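Local atomic coordinates of Isomerase/lactonizing enzyme (Agrobacterium fabrum str. C58, PDB entry 2NQL), a protein that belongs to the enolase superfamily, in the mandelate racemase and muconate lactonizing enzyme group, and carries a sodium ion in its barrel domain. Residues 215-220 with 239-244. Residues are numbered along the deposited sequence; the frame is centred on the assembly and turned at random.
With NA (sodium ion), chain G; SO4 (sulfate ion), chain D.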
ATOM      1  N   MET A 215      15.849  -4.388  15.843  1.00 22.55           N
ATOM      2  CA  MET A 215      16.531  -3.124  15.651  1.00 27.46           C
ATOM      3  C   MET A 215      15.588  -2.018  15.225  1.00 31.54           C
ATOM      4  O   MET A 215      15.984  -0.847  15.182  1.00 28.02           O
ATOM      5  CB  MET A 215      17.657  -3.291  14.639  1.00 24.78           C
ATOM      6  CG  MET A 215      18.783  -4.153  15.196  1.00 25.29           C
ATOM      7  SD  MET A 215      20.136  -4.221  14.031  1.00 30.21           S
ATOM      8  CE  MET A 215      20.847  -2.593  14.331  1.00 25.96           C
ATOM      9  N   HIS A 216      14.344  -2.397  14.910  1.00 22.16           N
ATOM     10  CA  HIS A 216      13.230  -1.468  14.880  1.00 22.76           C
ATOM     11  C   HIS A 216      13.473  -0.328  13.894  1.00 24.36           C
ATOM     12  O   HIS A 216      13.111   0.818  14.172  1.00 27.86           O
ATOM     13  CB  HIS A 216      12.943  -0.917  16.279  1.00 28.28           C
ATOM     14  CG  HIS A 216      11.506  -0.988  16.665  1.00 38.90           C
ATOM     15  ND1 HIS A 216      10.937  -2.122  17.203  1.00 40.23           N
ATOM     16  CD2 HIS A 216      10.513  -0.071  16.575  1.00 48.41           C
ATOM     17  CE1 HIS A 216       9.656  -1.898  17.435  1.00 51.15           C
ATOM     18  NE2 HIS A 216       9.374  -0.661  17.062  1.00 49.83           N
ATOM     19  N   TRP A 217      14.084  -0.662  12.756  1.00 23.45           N
ATOM     20  CA  TRP A 217      14.131   0.189  11.538  1.00 28.10           C
ATOM     21  C   TRP A 217      14.983   1.482  11.520  1.00 32.34           C
ATOM     22  O   TRP A 217      15.599   1.776  10.508  1.00 34.38           O
ATOM     23  CB  TRP A 217      12.730   0.505  10.995  1.00 25.21           C
ATOM     24  CG  TRP A 217      11.869  -0.683  10.742  1.00 22.69           C
ATOM     25  CD1 TRP A 217      11.881  -1.493   9.621  1.00 26.51           C
ATOM     26  CD2 TRP A 217      10.827  -1.180  11.586  1.00 24.42           C
ATOM     27  NE1 TRP A 217      10.909  -2.463   9.731  1.00 25.05           N
ATOM     28  CE2 TRP A 217      10.257  -2.306  10.928  1.00 24.06           C
ATOM     29  CE3 TRP A 217      10.322  -0.802  12.847  1.00 22.36           C
ATOM     30  CZ2 TRP A 217       9.208  -3.042  11.481  1.00 26.13           C
ATOM     31  CZ3 TRP A 217       9.284  -1.541  13.394  1.00 24.90           C
ATOM     32  CH2 TRP A 217       8.729  -2.642  12.703  1.00 26.95           C
ATOM     33  N   ASN A 218      14.965   2.262  12.607  1.00 32.40           N
ATOM     34  CA  ASN A 218      15.388   3.664  12.556  0.50 34.96           C
ATOM     35  C   ASN A 218      16.899   3.845  12.691  1.00 31.82           C
ATOM     36  O   ASN A 218      17.403   4.466  13.633  1.00 32.38           O
ATOM     37  CB  ASN A 218      14.556   4.570  13.490  0.50 37.00           C
ATOM     38  CG  ASN A 218      14.666   4.196  14.969  0.50 34.65           C
ATOM     39  OD1 ASN A 218      14.864   3.033  15.330  0.50 47.12           O
ATOM     40  ND2 ASN A 218      14.523   5.203  15.835  0.50 31.82           N
ATOM     41  N   GLN A 219      17.609   3.265  11.724  1.00 33.09           N
ATOM     42  CA  GLN A 219      19.071   3.355  11.576  1.00 35.00           C
ATOM     43  C   GLN A 219      19.376   3.582  10.115  1.00 32.51           C
ATOM     44  O   GLN A 219      18.717   3.015   9.227  1.00 38.13           O
ATOM     45  CB  GLN A 219      19.765   2.017  11.889  1.00 38.60           C
ATOM     46  CG  GLN A 219      19.990   1.697  13.304  1.00 33.28           C
ATOM     47  CD  GLN A 219      18.770   1.104  13.927  1.00 33.07           C
ATOM     48  OE1 GLN A 219      18.070   0.269  13.321  1.00 38.32           O
ATOM     49  NE2 GLN A 219      18.481   1.533  15.135  1.00 28.11           N
ATOM     50  N   THR A 220      20.434   4.352   9.835  1.00 34.64           N
ATOM     51  CA  THR A 220      21.208   4.205   8.604  0.50 30.75           C
ATOM     52  C   THR A 220      21.849   2.859   8.514  1.00 27.06           C
ATOM     53  O   THR A 220      22.131   2.303   9.518  1.00 33.26           O
ATOM     54  CB  THR A 220      22.343   5.248   8.463  0.50 36.30           C
ATOM     55  OG1 THR A 220      23.191   5.185   9.591  0.50 47.91           O
ATOM     56  CG2 THR A 220      21.803   6.617   8.350  0.50 21.98           C
ATOM     57  N   ALA A 239      19.460 -10.316  13.823  1.00 24.75           N
ATOM     58  CA  ALA A 239      19.210  -8.878  13.887  1.00 25.95           C
ATOM     59  C   ALA A 239      18.026  -8.609  12.972  1.00 24.36           C
ATOM     60  O   ALA A 239      18.084  -8.890  11.782  1.00 25.26           O
ATOM     61  CB  ALA A 239      20.450  -8.086  13.432  1.00 25.30           C
ATOM     62  N   GLU A 240      16.938  -8.121  13.558  1.00 26.05           N
ATOM     63  CA  GLU A 240      15.690  -7.942  12.813  1.00 22.18           C
ATOM     64  C   GLU A 240      15.529  -6.466  12.427  1.00 22.69           C
ATOM     65  O   GLU A 240      15.844  -5.580  13.227  1.00 23.30           O
ATOM     66  CB  GLU A 240      14.514  -8.447  13.655  1.00 24.72           C
ATOM     67  CG  GLU A 240      13.166  -7.863  13.275  1.00 18.61           C
ATOM     68  CD  GLU A 240      12.054  -8.312  14.200  1.00 31.31           C
ATOM     69  OE1 GLU A 240      12.218  -9.311  14.920  1.00 28.74           O
ATOM     70  OE2 GLU A 240      10.957  -7.703  14.168  1.00 35.07           O
ATOM     71  N   ALA A 241      15.040  -6.216  11.206  1.00 25.51           N
ATOM     72  CA  ALA A 241      14.656  -4.858  10.744  1.00 19.75           C
ATOM     73  C   ALA A 241      15.771  -3.821  10.996  1.00 23.44           C
ATOM     74  O   ALA A 241      15.580  -2.847  11.751  1.00 26.24           O
ATOM     75  CB  ALA A 241      13.319  -4.412  11.394  1.00 25.11           C
ATOM     76  N   PRO A 242      16.963  -4.063  10.421  1.00 23.05           N
ATOM     77  CA  PRO A 242      18.094  -3.165  10.690  1.00 26.79           C
ATOM     78  C   PRO A 242      17.931  -1.742  10.121  1.00 25.12           C
ATOM     79  O   PRO A 242      18.481  -0.784  10.676  1.00 27.99           O
ATOM     80  CB  PRO A 242      19.257  -3.877   9.999  1.00 23.77           C
ATOM     81  CG  PRO A 242      18.644  -4.687   8.936  1.00 26.31           C
ATOM     82  CD  PRO A 242      17.340  -5.160   9.508  1.00 24.79           C
ATOM     83  N   VAL A 243      17.192  -1.615   9.019  1.00 22.02           N
ATOM     84  CA  VAL A 243      17.007  -0.319   8.340  1.00 29.16           C
ATOM     85  C   VAL A 243      15.540  -0.132   7.953  1.00 29.01           C
ATOM     86  O   VAL A 243      14.741  -1.041   8.137  1.00 28.12           O
ATOM     87  CB  VAL A 243      17.917  -0.159   7.083  1.00 25.05           C
ATOM     88  CG1 VAL A 243      19.369  -0.127   7.489  1.00 33.19           C
ATOM     89  CG2 VAL A 243      17.685  -1.274   6.105  1.00 26.73           C
ATOM     90  N   TRP A 244      15.193   1.041   7.420  1.00 26.77           N
ATOM     91  CA  TRP A 244      13.826   1.295   6.964  1.00 25.80           C
ATOM     92  C   TRP A 244      13.403   0.315   5.893  1.00 23.27           C
ATOM     93  O   TRP A 244      14.228  -0.150   5.099  1.00 26.11           O
ATOM     94  CB  TRP A 244      13.684   2.718   6.446  1.00 28.24           C
ATOM     95  CG  TRP A 244      13.981   3.739   7.463  1.00 28.35           C
ATOM     96  CD1 TRP A 244      15.110   4.498   7.551  1.00 35.56           C
ATOM     97  CD2 TRP A 244      13.133   4.145   8.552  1.00 34.31           C
ATOM     98  NE1 TRP A 244      15.019   5.352   8.625  1.00 41.75           N
ATOM     99  CE2 TRP A 244      13.815   5.163   9.250  1.00 33.28           C
ATOM    100  CE3 TRP A 244      11.859   3.756   8.990  1.00 32.50           C
ATOM    101  CZ2 TRP A 244      13.273   5.792  10.375  1.00 38.09           C
ATOM    102  CZ3 TRP A 244      11.323   4.375  10.114  1.00 33.97           C
ATOM    103  CH2 TRP A 244      12.031   5.378  10.797  1.00 43.22           C
TER
HETATM  104 NA    NA G 401       9.136  -8.772  13.346  1.00 49.12          NA
HETATM  105  S   SO4 D1007       5.764  -1.660  16.739  0.50 14.52           S
HETATM  106  O1  SO4 D1007       5.140  -1.055  15.564  0.50 35.26           O
HETATM  107  O2  SO4 D1007       6.592  -0.625  17.365  0.50 22.15           O
HETATM  108  O3  SO4 D1007       4.754  -2.124  17.682  0.50 31.10           O
HETATM  109  O4  SO4 D1007       6.597  -2.776  16.305  0.50 22.46           O
HETATM  110  O   HOH W   1      10.168  -8.362  10.655  1.00 22.70           O
HETATM  111  O   HOH W   2       8.795 -10.855  14.430  1.00 32.84           O
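Two neighbouring parallel strands of the enolase-type barrel, 210-214 and 239-240, run out here into the loops beside the metal site. Met215 N donates to Glu240 O at 2.9 Å, and Trp217 N to Ala241 O at 2.8 Å. Together the two bonds carry the strand pairing into the loops. The methyl of Ala241 sits over one face of the Trp217 indole, with CB 3.6 Å from the centroid of the five-membered ring. Trp217 NE1 hydrogen-bonds Glu267 OE2. The Trp244 ring has Trp217 O and Asn218 CA over one face, and its CZ2 lies 3.6 Å from Asn218 CB. On the helix side, toward 221-231, Met215 bends at chi3 (77°), which sets SD 3.9 Å from Ala239 CB.

Glu240 is extended beyond CG (chi2 -176°) and reaches the sodium ion with OE2 at 2.3 Å. Glu266 and two waters also bind the ion, while Glu240 OE1 takes a salt bridge from Lys184 NZ and a hydrogen bond from Gln287 NE2, which fixes the turn of the carboxylate. His216 NE2 donates at 2.8 Å to O2 of a sulfate, probably from the crystallisation liquor. The two backbone bonds and the Ala241-Trp217 CH-pi contact thus fix the loop after 210-214 beside the metal ligand on strand 239-240.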